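Side-chain contacts in peptidase M16 domain protein (Alicyclobacillus acidocaldarius subsp. acidocaldarius DSM 446, PDB 4XEA), which probably hydrolyses peptide bonds as a member of the M16 (insulinase) family of metallopeptidases, and holds a nickel ion in the crystal: residues 278-282 / 283-287; 330-333 / 334-338; 46-50 / 51-55. All blocks are in the same frame, centred on the assembly; numbering follows the deposited sequence.

In the fold
Contacts 1 and 2 are neighbours, their centres about 14 Å apart, both in the part related to the M16 inactive domain. They meet where His335 NE2 approaches Leu282 O at 3.1 Å, probably as a hydrogen bond, and where Phe283 CZ packs on Leu336 CD2 at 3.9 Å. Contact 3 belongs to the part related to the M16 peptidase domain: its centre is about 43 Å from that of contact 1 and about 45 Å from that of contact 2, with nearest atoms about 30 and 34 Å apart. Its second strand leads into helix 59-66, which carries His61 and His65; with Glu136 these bind nickel, and both belong to the HxxEH motif of M16 peptidases.

Contact 1 of 3, residues 278-282 / 283-287; sequences LLDAL and FGPTS
Phe283 turns its ring back onto helix 265-283, where Leu279 and Leu282 receive it in different ways. Leu282 CB lies over one face, 3.8 Å from the Phe283 ring centroid and 21° off the normal, a CH-pi contact displaced toward the rim. Leu279 CD2 instead comes up in the ring plane, at the edge, 3.8 Å from Phe283 CD2. The ring owes this place to a CG set anti to the carbonyl carbon (chi1 -62°), and Ala305 of strand 304-309 packs on both Leu279 and Phe283. Phe283 N still gives the helical bond to Leu279 O, at 2.8 Å. Gly284 N likewise reaches Asp280 O at 2.8 Å, but from above the carbonyl plane. With no side chain on Gly284, the Asp280 carboxylate can lie alongside it, OD1 3.7 Å from Gly284 CA; that oxygen is also in a salt bridge with Lys355 of helix 346-363. Gly284 opens a type I beta turn on the way to helix 288-295. Pro285 follows, its CD 4.0 Å from Asp280 OD1, the two side chains crossing at about a right angle. Thr286 OG1 bonds to Lys355 as well. Ser287, the N-cap of helix 288-295, donates through OG to Gly284 O in the carbonyl plane, at 2.8 Å, while the same OG caps Tyr290 N.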
ATOM      1  N   LEU A 278     -20.423  -8.441  -6.724  1.00 45.01           N
ATOM      2  CA  LEU A 278     -21.420  -7.530  -7.302  1.00 45.61           C
ATOM      3  C   LEU A 278     -20.911  -6.115  -7.552  1.00 45.01           C
ATOM      4  O   LEU A 278     -21.143  -5.550  -8.618  1.00 45.26           O
ATOM      5  CB  LEU A 278     -22.676  -7.504  -6.424  1.00 44.54           C
ATOM      6  CG  LEU A 278     -23.932  -6.831  -6.953  1.00 48.02           C
ATOM      7  CD1 LEU A 278     -24.320  -7.349  -8.321  1.00 51.75           C
ATOM      8  CD2 LEU A 278     -25.086  -7.002  -5.958  1.00 50.02           C
ATOM      9  N   LEU A 279     -20.229  -5.553  -6.567  1.00 43.26           N
ATOM     10  CA  LEU A 279     -19.661  -4.203  -6.685  1.00 43.51           C
ATOM     11  C   LEU A 279     -18.573  -4.118  -7.757  1.00 44.98           C
ATOM     12  O   LEU A 279     -18.470  -3.110  -8.456  1.00 45.63           O
ATOM     13  CB  LEU A 279     -19.145  -3.723  -5.334  1.00 41.53           C
ATOM     14  CG  LEU A 279     -20.235  -3.479  -4.300  1.00 41.78           C
ATOM     15  CD1 LEU A 279     -19.613  -3.032  -2.937  1.00 39.72           C
ATOM     16  CD2 LEU A 279     -21.286  -2.458  -4.782  1.00 39.29           C
ATOM     17  N   ASP A 280     -17.788  -5.179  -7.913  1.00 44.97           N
ATOM     18  CA  ASP A 280     -16.811  -5.223  -8.992  1.00 47.31           C
ATOM     19  C   ASP A 280     -17.504  -5.234 -10.356  1.00 48.81           C
ATOM     20  O   ASP A 280     -17.072  -4.509 -11.274  1.00 47.91           O
ATOM     21  CB  ASP A 280     -15.851  -6.418  -8.886  1.00 47.86           C
ATOM     22  CG  ASP A 280     -14.883  -6.475 -10.046  1.00 52.97           C
ATOM     23  OD1 ASP A 280     -14.012  -5.580 -10.200  1.00 54.64           O
ATOM     24  OD2 ASP A 280     -15.023  -7.399 -10.852  1.00 56.69           O
ATOM     25  N   ALA A 281     -18.582  -6.027 -10.467  1.00 47.99           N
ATOM     26  CA  ALA A 281     -19.344  -6.135 -11.722  1.00 50.22           C
ATOM     27  C   ALA A 281     -20.028  -4.814 -12.061  1.00 49.81           C
ATOM     28  O   ALA A 281     -20.100  -4.437 -13.224  1.00 51.67           O
ATOM     29  CB  ALA A 281     -20.403  -7.285 -11.625  1.00 50.01           C
ATOM     30  N   LEU A 282     -20.560  -4.135 -11.050  1.00 47.94           N
ATOM     31  CA  LEU A 282     -21.287  -2.880 -11.257  1.00 47.85           C
ATOM     32  C   LEU A 282     -20.348  -1.698 -11.496  1.00 48.89           C
ATOM     33  O   LEU A 282     -20.621  -0.845 -12.337  1.00 48.08           O
ATOM     34  CB  LEU A 282     -22.189  -2.565 -10.051  1.00 45.43           C
ATOM     35  CG  LEU A 282     -23.441  -3.458  -9.918  1.00 46.36           C
ATOM     36  CD1 LEU A 282     -24.119  -3.340  -8.556  1.00 43.99           C
ATOM     37  CD2 LEU A 282     -24.468  -3.185 -11.007  1.00 48.96           C
ATOM     38  N   PHE A 283     -19.263  -1.633 -10.716  1.00 47.71           N
ATOM     39  CA  PHE A 283     -18.492  -0.406 -10.587  1.00 48.14           C
ATOM     40  C   PHE A 283     -16.964  -0.586 -10.764  1.00 50.20           C
ATOM     41  O   PHE A 283     -16.220   0.394 -10.716  1.00 51.55           O
ATOM     42  CB  PHE A 283     -18.733   0.135  -9.174  1.00 45.58           C
ATOM     43  CG  PHE A 283     -20.161   0.489  -8.860  1.00 45.88           C
ATOM     44  CD1 PHE A 283     -20.808   1.508  -9.552  1.00 48.32           C
ATOM     45  CD2 PHE A 283     -20.836  -0.124  -7.790  1.00 45.19           C
ATOM     46  CE1 PHE A 283     -22.118   1.858  -9.230  1.00 48.00           C
ATOM     47  CE2 PHE A 283     -22.127   0.250  -7.458  1.00 44.22           C
ATOM     48  CZ  PHE A 283     -22.762   1.237  -8.178  1.00 47.28           C
ATOM     49  N   GLY A 284     -16.499  -1.812 -10.992  1.00 51.41           N
ATOM     50  CA  GLY A 284     -15.073  -2.134 -10.922  1.00 52.78           C
ATOM     51  C   GLY A 284     -14.269  -1.524 -12.036  1.00 55.02           C
ATOM     52  O   GLY A 284     -14.840  -1.046 -13.042  1.00 56.68           O
ATOM     53  N   PRO A 285     -12.926  -1.570 -11.908  1.00 56.65           N
ATOM     54  CA  PRO A 285     -12.097  -0.875 -12.889  1.00 59.12           C
ATOM     55  C   PRO A 285     -12.157  -1.463 -14.287  1.00 61.47           C
ATOM     56  O   PRO A 285     -11.807  -0.778 -15.243  1.00 63.56           O
ATOM     57  CB  PRO A 285     -10.668  -1.008 -12.332  1.00 60.51           C
ATOM     58  CG  PRO A 285     -10.752  -1.931 -11.212  1.00 59.46           C
ATOM     59  CD  PRO A 285     -12.151  -2.058 -10.761  1.00 55.13           C
ATOM     60  N   THR A 286     -12.596  -2.713 -14.415  1.00 61.00           N
ATOM     61  CA  THR A 286     -12.778  -3.308 -15.735  1.00 63.48           C
ATOM     62  C   THR A 286     -14.233  -3.314 -16.237  1.00 63.02           C
ATOM     63  O   THR A 286     -14.511  -3.918 -17.273  1.00 65.39           O
ATOM     64  CB  THR A 286     -12.195  -4.745 -15.803  1.00 64.72           C
ATOM     65  OG1 THR A 286     -12.795  -5.555 -14.791  1.00 63.66           O
ATOM     66  CG2 THR A 286     -10.662  -4.727 -15.622  1.00 64.75           C
ATOM     67  N   SER A 287     -15.146  -2.622 -15.551  1.00 60.08           N
ATOM     68  CA  SER A 287     -16.539  -2.543 -16.001  1.00 59.61           C
ATOM     69  C   SER A 287     -16.658  -1.488 -17.086  1.00 62.09           C
ATOM     70  O   SER A 287     -15.975  -0.452 -17.025  1.00 61.91           O
ATOM     71  CB  SER A 287     -17.475  -2.195 -14.834  1.00 56.87           C
ATOM     72  OG  SER A 287     -17.277  -0.866 -14.399  1.00 54.71           O
TER

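Contact 2 of 3, residues 330-333 / 334-338; sequences ERIQ and SHLAR
Glu330 and Ser334, one turn apart on helix 325-342, are tied through both backbone and side chain. Ser334 OG donates to Glu330 OE2 at 2.8 Å, and the carboxylate oxygen receives it on its anti lone pair, the one turned away from the other oxygen. A sharp bend in the glutamate at chi2 (-92°) curls the carboxylate along the helix surface to meet the hydroxyl, which stands beside its own backbone N. Alongside this link, Ser334 N gives the usual bond to Glu330 O, and His335, Leu336 and Ala337 repeat the pattern with Arg331, Ile332 and Gln333. Ser334 O accepts Arg338 N at 3.0 Å and also receives Arg338 NE at 3.4 Å; the second bond is weak in length though nearly straight, and it lays the edge of the guanidinium along the backbone. Arg338 NH1 remains 6.4 Å from Glu330 OE2, so the two charges are not in contact, and any attraction between them is probably weak.

The apolar contact runs along another side of the helix. Ile332 and Leu336 lie side by side and point the same way, with CG2 of Ile332 4.1 Å from CD1 of Leu336. Leu336 CG also rests 3.4 Å from Ile332 O, close over the backbone of the preceding turn. Both side chains are buried against strand 252-258, Ile332 on Leu253 and Val255, Leu336 on Trp257. Arg331 and His335 turn to helix 288-295 and its end: the arginine is bound by Ser292 and Glu296, and the imidazole stacks on Phe289 and turns NE2 to Leu282 O. This is an amphipathic helix on a beta sheet: the aliphatic i to i+4 pair Ile332/Leu336 faces the sheet, and the polar pair Glu330/Ser334 lies on another side.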
ATOM      1  N   GLU A 330     -26.210  11.189 -11.074  1.00 58.75           N
ATOM      2  CA  GLU A 330     -27.290  10.789 -11.982  1.00 62.22           C
ATOM      3  C   GLU A 330     -26.938   9.516 -12.744  1.00 59.52           C
ATOM      4  O   GLU A 330     -27.790   8.645 -12.923  1.00 59.26           O
ATOM      5  CB  GLU A 330     -27.639  11.901 -12.981  1.00 68.82           C
ATOM      6  CG  GLU A 330     -28.639  11.446 -14.077  1.00 77.00           C
ATOM      7  CD  GLU A 330     -27.962  10.896 -15.376  1.00 82.56           C
ATOM      8  OE1 GLU A 330     -27.036  11.565 -15.904  1.00 88.83           O
ATOM      9  OE2 GLU A 330     -28.374   9.823 -15.895  1.00 82.60           O
ATOM     10  N   ARG A 331     -25.683   9.420 -13.204  1.00 58.50           N
ATOM     11  CA  ARG A 331     -25.243   8.271 -14.004  1.00 58.43           C
ATOM     12  C   ARG A 331     -25.270   6.989 -13.181  1.00 54.33           C
ATOM     13  O   ARG A 331     -25.640   5.918 -13.686  1.00 54.06           O
ATOM     14  CB  ARG A 331     -23.831   8.502 -14.566  1.00 60.74           C
ATOM     15  CG  ARG A 331     -23.767   9.512 -15.724  1.00 67.53           C
ATOM     16  CD  ARG A 331     -24.253   8.897 -17.042  1.00 75.82           C
ATOM     17  NE  ARG A 331     -23.436   7.753 -17.462  1.00 77.37           N
ATOM     18  CZ  ARG A 331     -22.281   7.842 -18.127  1.00 84.98           C
ATOM     19  NH1 ARG A 331     -21.759   9.028 -18.474  1.00 88.40           N
ATOM     20  NH2 ARG A 331     -21.635   6.724 -18.459  1.00 88.11           N
ATOM     21  N   ILE A 332     -24.856   7.101 -11.917  1.00 50.71           N
ATOM     22  CA  ILE A 332     -24.920   5.973 -10.992  1.00 49.01           C
ATOM     23  C   ILE A 332     -26.364   5.500 -10.781  1.00 49.09           C
ATOM     24  O   ILE A 332     -26.643   4.322 -10.867  1.00 49.07           O
ATOM     25  CB  ILE A 332     -24.292   6.330  -9.634  1.00 47.07           C
ATOM     26  CG1 ILE A 332     -22.767   6.444  -9.778  1.00 47.98           C
ATOM     27  CG2 ILE A 332     -24.704   5.304  -8.583  1.00 47.74           C
ATOM     28  CD1 ILE A 332     -22.068   7.205  -8.618  1.00 49.74           C
ATOM     29  N   GLN A 333     -27.273   6.425 -10.505  1.00 51.05           N
ATOM     30  CA  GLN A 333     -28.673   6.074 -10.326  1.00 52.85           C
ATOM     31  C   GLN A 333     -29.307   5.491 -11.600  1.00 54.57           C
ATOM     32  O   GLN A 333     -30.113   4.576 -11.510  1.00 55.31           O
ATOM     33  CB  GLN A 333     -29.476   7.297  -9.859  1.00 57.23           C
ATOM     34  CG  GLN A 333     -29.041   7.790  -8.463  1.00 59.41           C
ATOM     35  CD  GLN A 333     -29.738   9.077  -8.033  1.00 66.18           C
ATOM     36  OE1 GLN A 333     -30.962   9.124  -7.938  1.00 73.85           O
ATOM     37  NE2 GLN A 333     -28.949  10.120  -7.750  1.00 69.41           N
ATOM     38  N   SER A 334     -28.941   6.004 -12.775  1.00 55.42           N
ATOM     39  CA  SER A 334     -29.443   5.454 -14.044  1.00 58.80           C
ATOM     40  C   SER A 334     -28.959   4.053 -14.304  1.00 57.18           C
ATOM     41  O   SER A 334     -29.744   3.187 -14.676  1.00 58.02           O
ATOM     42  CB  SER A 334     -28.974   6.298 -15.212  1.00 63.36           C
ATOM     43  OG  SER A 334     -29.746   7.457 -15.299  1.00 68.92           O
ATOM     44  N   HIS A 335     -27.639   3.865 -14.155  1.00 55.20           N
ATOM     45  CA  HIS A 335     -27.006   2.560 -14.245  1.00 54.57           C
ATOM     46  C   HIS A 335     -27.766   1.559 -13.375  1.00 53.40           C
ATOM     47  O   HIS A 335     -28.249   0.553 -13.877  1.00 55.03           O
ATOM     48  CB  HIS A 335     -25.528   2.690 -13.830  1.00 54.24           C
ATOM     49  CG  HIS A 335     -24.727   1.426 -13.936  1.00 56.05           C
ATOM     50  ND1 HIS A 335     -24.744   0.614 -15.047  1.00 60.96           N
ATOM     51  CD2 HIS A 335     -23.828   0.876 -13.081  1.00 57.56           C
ATOM     52  CE1 HIS A 335     -23.917  -0.401 -14.860  1.00 64.73           C
ATOM     53  NE2 HIS A 335     -23.342  -0.261 -13.678  1.00 59.72           N
ATOM     54  N   LEU A 336     -27.929   1.871 -12.083  1.00 50.74           N
ATOM     55  CA  LEU A 336     -28.628   0.974 -11.163  1.00 50.95           C
ATOM     56  C   LEU A 336     -30.091   0.773 -11.532  1.00 52.43           C
ATOM     57  O   LEU A 336     -30.605  -0.323 -11.367  1.00 52.89           O
ATOM     58  CB  LEU A 336     -28.504   1.444  -9.700  1.00 49.24           C
ATOM     59  CG  LEU A 336     -27.064   1.451  -9.148  1.00 51.26           C
ATOM     60  CD1 LEU A 336     -27.029   1.984  -7.704  1.00 52.27           C
ATOM     61  CD2 LEU A 336     -26.395   0.086  -9.209  1.00 51.80           C
ATOM     62  N   ALA A 337     -30.749   1.811 -12.044  1.00 54.39           N
ATOM     63  CA  ALA A 337     -32.162   1.692 -12.451  1.00 57.81           C
ATOM     64  C   ALA A 337     -32.316   0.707 -13.606  1.00 60.40           C
ATOM     65  O   ALA A 337     -33.297  -0.036 -13.682  1.00 62.03           O
ATOM     66  CB  ALA A 337     -32.765   3.082 -12.845  1.00 61.02           C
ATOM     67  N   ARG A 338     -31.341   0.691 -14.510  1.00 61.76           N
ATOM     68  CA  ARG A 338     -31.371  -0.258 -15.632  1.00 65.56           C
ATOM     69  C   ARG A 338     -31.110  -1.691 -15.174  1.00 63.39           C
ATOM     70  O   ARG A 338     -31.796  -2.611 -15.613  1.00 65.66           O
ATOM     71  CB  ARG A 338     -30.399   0.144 -16.739  1.00 69.31           C
ATOM     72  CG  ARG A 338     -31.044   1.083 -17.750  1.00 78.48           C
ATOM     73  CD  ARG A 338     -30.023   1.670 -18.695  1.00 86.39           C
ATOM     74  NE  ARG A 338     -29.041   2.474 -17.965  1.00 84.67           N
ATOM     75  CZ  ARG A 338     -28.028   3.122 -18.536  1.00 89.03           C
ATOM     76  NH1 ARG A 338     -27.187   3.825 -17.770  1.00 84.15           N
ATOM     77  NH2 ARG A 338     -27.856   3.067 -19.865  1.00 97.48           N
TER

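Contact 3 of 3, residues 46-50 / 51-55; sequences FRTDG and QVHEM
Phe46 and His53 face each other across an antiparallel hairpin, and the histidine meets the phenyl ring with two of its atoms. His53 CB sits over one face, 4.2 Å from the Phe46 centroid and 17° off the normal, offset toward the rim. Its CD2 touches Phe46 CE2 at 3.8 Å, with the ring planes inclined at 43°, neither stacked nor perpendicular. Phe46 CG lies between its backbone N and carbonyl carbon (chi1 56°), which swings the ring across toward the neighbouring strand, against His53. Farther along, CG of Met55, a selenomethionine, meets Phe46 CE1 at 3.9 Å.

The backbone sets this pairing. Phe46 and His53 form a hydrogen-bonded pair, the shorter bond being His53 N to Phe46 O at 2.7 Å, nearly in line with the carbonyl. Thr48 and Gln51 form the next such pair and close the hairpin through a type I' turn, whose two central residues, Asp49 and Gly50, both have positive phi. Between these pairs Arg47 CA makes a CA-H...O contact with Gln51 O at 3.2 Å. On the other face, Arg47 crosses Val52 at about a right angle, NH1 lying 3.9 Å from Val52 CG2.

Around this core, helix 178-188 covers the side of the sheet that carries Phe46, Thr48 and His53: Phe188 meets the Phe46 ring edge-to-face, and Leu183 packs on His53. Strand 227-229 pairs with the other edge of strand 45-48.

One water lies in the plane of the imidazole, 2.9 Å from His53 NE2, and donates to Thr48 O. It thus links the ring to the carbonyl that opens the turn, which also accepts Gln51 N, so the water at NE2 and the phenyl ring beside CD2 probably both restrict rotation of the imidazole.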
ATOM      1  N   PHE A  46     -23.759  -2.193  27.021  1.00 41.09           N
ATOM      2  CA  PHE A  46     -23.636  -3.609  27.265  1.00 40.21           C
ATOM      3  C   PHE A  46     -24.076  -3.905  28.697  1.00 42.30           C
ATOM      4  O   PHE A  46     -24.144  -3.014  29.546  1.00 43.41           O
ATOM      5  CB  PHE A  46     -22.207  -4.120  27.038  1.00 39.03           C
ATOM      6  CG  PHE A  46     -21.160  -3.401  27.845  1.00 41.02           C
ATOM      7  CD1 PHE A  46     -20.592  -2.220  27.378  1.00 42.99           C
ATOM      8  CD2 PHE A  46     -20.756  -3.891  29.101  1.00 44.04           C
ATOM      9  CE1 PHE A  46     -19.642  -1.548  28.141  1.00 44.10           C
ATOM     10  CE2 PHE A  46     -19.795  -3.250  29.848  1.00 44.74           C
ATOM     11  CZ  PHE A  46     -19.229  -2.060  29.365  1.00 45.51           C
ATOM     12  N   ARG A  47     -24.383  -5.173  28.928  1.00 42.55           N
ATOM     13  CA  ARG A  47     -24.689  -5.684  30.252  1.00 44.50           C
ATOM     14  C   ARG A  47     -23.656  -6.730  30.594  1.00 45.32           C
ATOM     15  O   ARG A  47     -23.302  -7.578  29.748  1.00 43.22           O
ATOM     16  CB  ARG A  47     -26.059  -6.354  30.276  1.00 45.85           C
ATOM     17  CG  ARG A  47     -26.463  -6.910  31.665  1.00 48.68           C
ATOM     18  CD  ARG A  47     -27.470  -8.081  31.485  1.00 54.13           C
ATOM     19  NE  ARG A  47     -28.016  -8.553  32.742  1.00 55.64           N
ATOM     20  CZ  ARG A  47     -28.953  -7.905  33.430  1.00 59.40           C
ATOM     21  NH1 ARG A  47     -29.459  -6.757  32.963  1.00 57.99           N
ATOM     22  NH2 ARG A  47     -29.388  -8.415  34.573  1.00 60.60           N
ATOM     23  N   THR A  48     -23.145  -6.670  31.822  1.00 46.68           N
ATOM     24  CA  THR A  48     -22.176  -7.645  32.300  1.00 47.60           C
ATOM     25  C   THR A  48     -22.267  -7.660  33.828  1.00 50.66           C
ATOM     26  O   THR A  48     -22.654  -6.665  34.444  1.00 49.00           O
ATOM     27  CB  THR A  48     -20.746  -7.324  31.840  1.00 47.50           C
ATOM     28  OG1 THR A  48     -19.915  -8.473  32.021  1.00 47.64           O
ATOM     29  CG2 THR A  48     -20.153  -6.156  32.622  1.00 49.41           C
ATOM     30  N   ASP A  49     -22.034  -8.845  34.395  1.00 53.32           N
ATOM     31  CA  ASP A  49     -22.117  -9.070  35.837  1.00 57.38           C
ATOM     32  C   ASP A  49     -23.373  -8.436  36.394  1.00 58.24           C
ATOM     33  O   ASP A  49     -23.367  -7.839  37.456  1.00 60.10           O
ATOM     34  CB  ASP A  49     -20.856  -8.577  36.557  1.00 59.27           C
ATOM     35  CG  ASP A  49     -20.800  -9.047  38.029  1.00 65.99           C
ATOM     36  OD1 ASP A  49     -20.831 -10.274  38.279  1.00 69.55           O
ATOM     37  OD2 ASP A  49     -20.768  -8.193  38.942  1.00 72.69           O
ATOM     38  N   GLY A  50     -24.463  -8.563  35.650  1.00 56.95           N
ATOM     39  CA  GLY A  50     -25.767  -8.202  36.155  1.00 58.12           C
ATOM     40  C   GLY A  50     -26.121  -6.732  36.106  1.00 57.81           C
ATOM     41  O   GLY A  50     -27.103  -6.330  36.731  1.00 59.54           O
ATOM     42  N   GLN A  51     -25.361  -5.931  35.361  1.00 55.73           N
ATOM     43  CA  GLN A  51     -25.604  -4.489  35.305  1.00 56.38           C
ATOM     44  C   GLN A  51     -25.530  -3.951  33.902  1.00 53.09           C
ATOM     45  O   GLN A  51     -24.664  -4.361  33.139  1.00 51.91           O
ATOM     46  CB  GLN A  51     -24.563  -3.758  36.149  1.00 59.63           C
ATOM     47  CG  GLN A  51     -25.067  -2.485  36.795  1.00 65.44           C
ATOM     48  CD  GLN A  51     -24.502  -2.309  38.196  1.00 73.57           C
ATOM     49  OE1 GLN A  51     -25.214  -2.483  39.202  1.00 78.11           O
ATOM     50  NE2 GLN A  51     -23.206  -2.001  38.273  1.00 74.62           N
ATOM     51  N   VAL A  52     -26.402  -3.002  33.590  1.00 52.64           N
ATOM     52  CA  VAL A  52     -26.430  -2.315  32.296  1.00 51.82           C
ATOM     53  C   VAL A  52     -25.490  -1.101  32.325  1.00 52.00           C
ATOM     54  O   VAL A  52     -25.540  -0.293  33.251  1.00 53.15           O
ATOM     55  CB  VAL A  52     -27.870  -1.834  31.952  1.00 52.81           C
ATOM     56  CG1 VAL A  52     -27.890  -0.933  30.687  1.00 52.88           C
ATOM     57  CG2 VAL A  52     -28.801  -3.045  31.793  1.00 52.75           C
ATOM     58  N   HIS A  53     -24.628  -0.994  31.321  1.00 49.65           N
ATOM     59  CA  HIS A  53     -23.742   0.154  31.203  1.00 50.42           C
ATOM     60  C   HIS A  53     -23.914   0.861  29.858  1.00 50.22           C
ATOM     61  O   HIS A  53     -24.131   0.229  28.811  1.00 48.71           O
ATOM     62  CB  HIS A  53     -22.302  -0.291  31.362  1.00 49.76           C
ATOM     63  CG  HIS A  53     -22.015  -0.975  32.660  1.00 49.80           C
ATOM     64  ND1 HIS A  53     -21.859  -0.290  33.850  1.00 53.04           N
ATOM     65  CD2 HIS A  53     -21.802  -2.279  32.949  1.00 49.99           C
ATOM     66  CE1 HIS A  53     -21.571  -1.146  34.814  1.00 54.85           C
ATOM     67  NE2 HIS A  53     -21.550  -2.363  34.297  1.00 53.84           N
ATOM     68  N   GLU A  54     -23.849   2.183  29.913  1.00 51.52           N
ATOM     69  CA  GLU A  54     -23.786   3.015  28.740  1.00 51.45           C
ATOM     70  C   GLU A  54     -22.576   3.948  28.859  1.00 51.52           C
ATOM     71  O   GLU A  54     -22.498   4.778  29.758  1.00 51.85           O
ATOM     72  CB  GLU A  54     -25.059   3.825  28.594  1.00 53.66           C
ATOM     73  CG  GLU A  54     -25.075   4.602  27.289  1.00 58.86           C
ATOM     74  CD  GLU A  54     -26.411   4.521  26.572  1.00 66.44           C
ATOM     75  OE1 GLU A  54     -26.825   5.555  26.004  1.00 70.60           O
ATOM     76  OE2 GLU A  54     -27.040   3.429  26.585  1.00 72.49           O
HETATM   77  N   MSE A  55     -21.627   3.769  27.951  1.00 49.00           N
HETATM   78  CA  MSE A  55     -20.353   4.431  28.056  1.00 49.19           C
HETATM   79  C   MSE A  55     -20.330   5.650  27.183  1.00 49.85           C
HETATM   80  O   MSE A  55     -21.062   5.721  26.199  1.00 49.36           O
HETATM   81  CB  MSE A  55     -19.243   3.515  27.568  1.00 47.54           C
HETATM   82  CG  MSE A  55     -19.035   2.272  28.373  1.00 48.43           C
HETATM   83 SE   MSE A  55     -18.311   2.603  30.145  0.75 55.40          SE
HETATM   84  CE  MSE A  55     -19.914   2.655  31.190  1.00 53.19           C
TER
HETATM   85  O   HOH W   1     -20.922  -4.801  35.762  1.00 57.74           O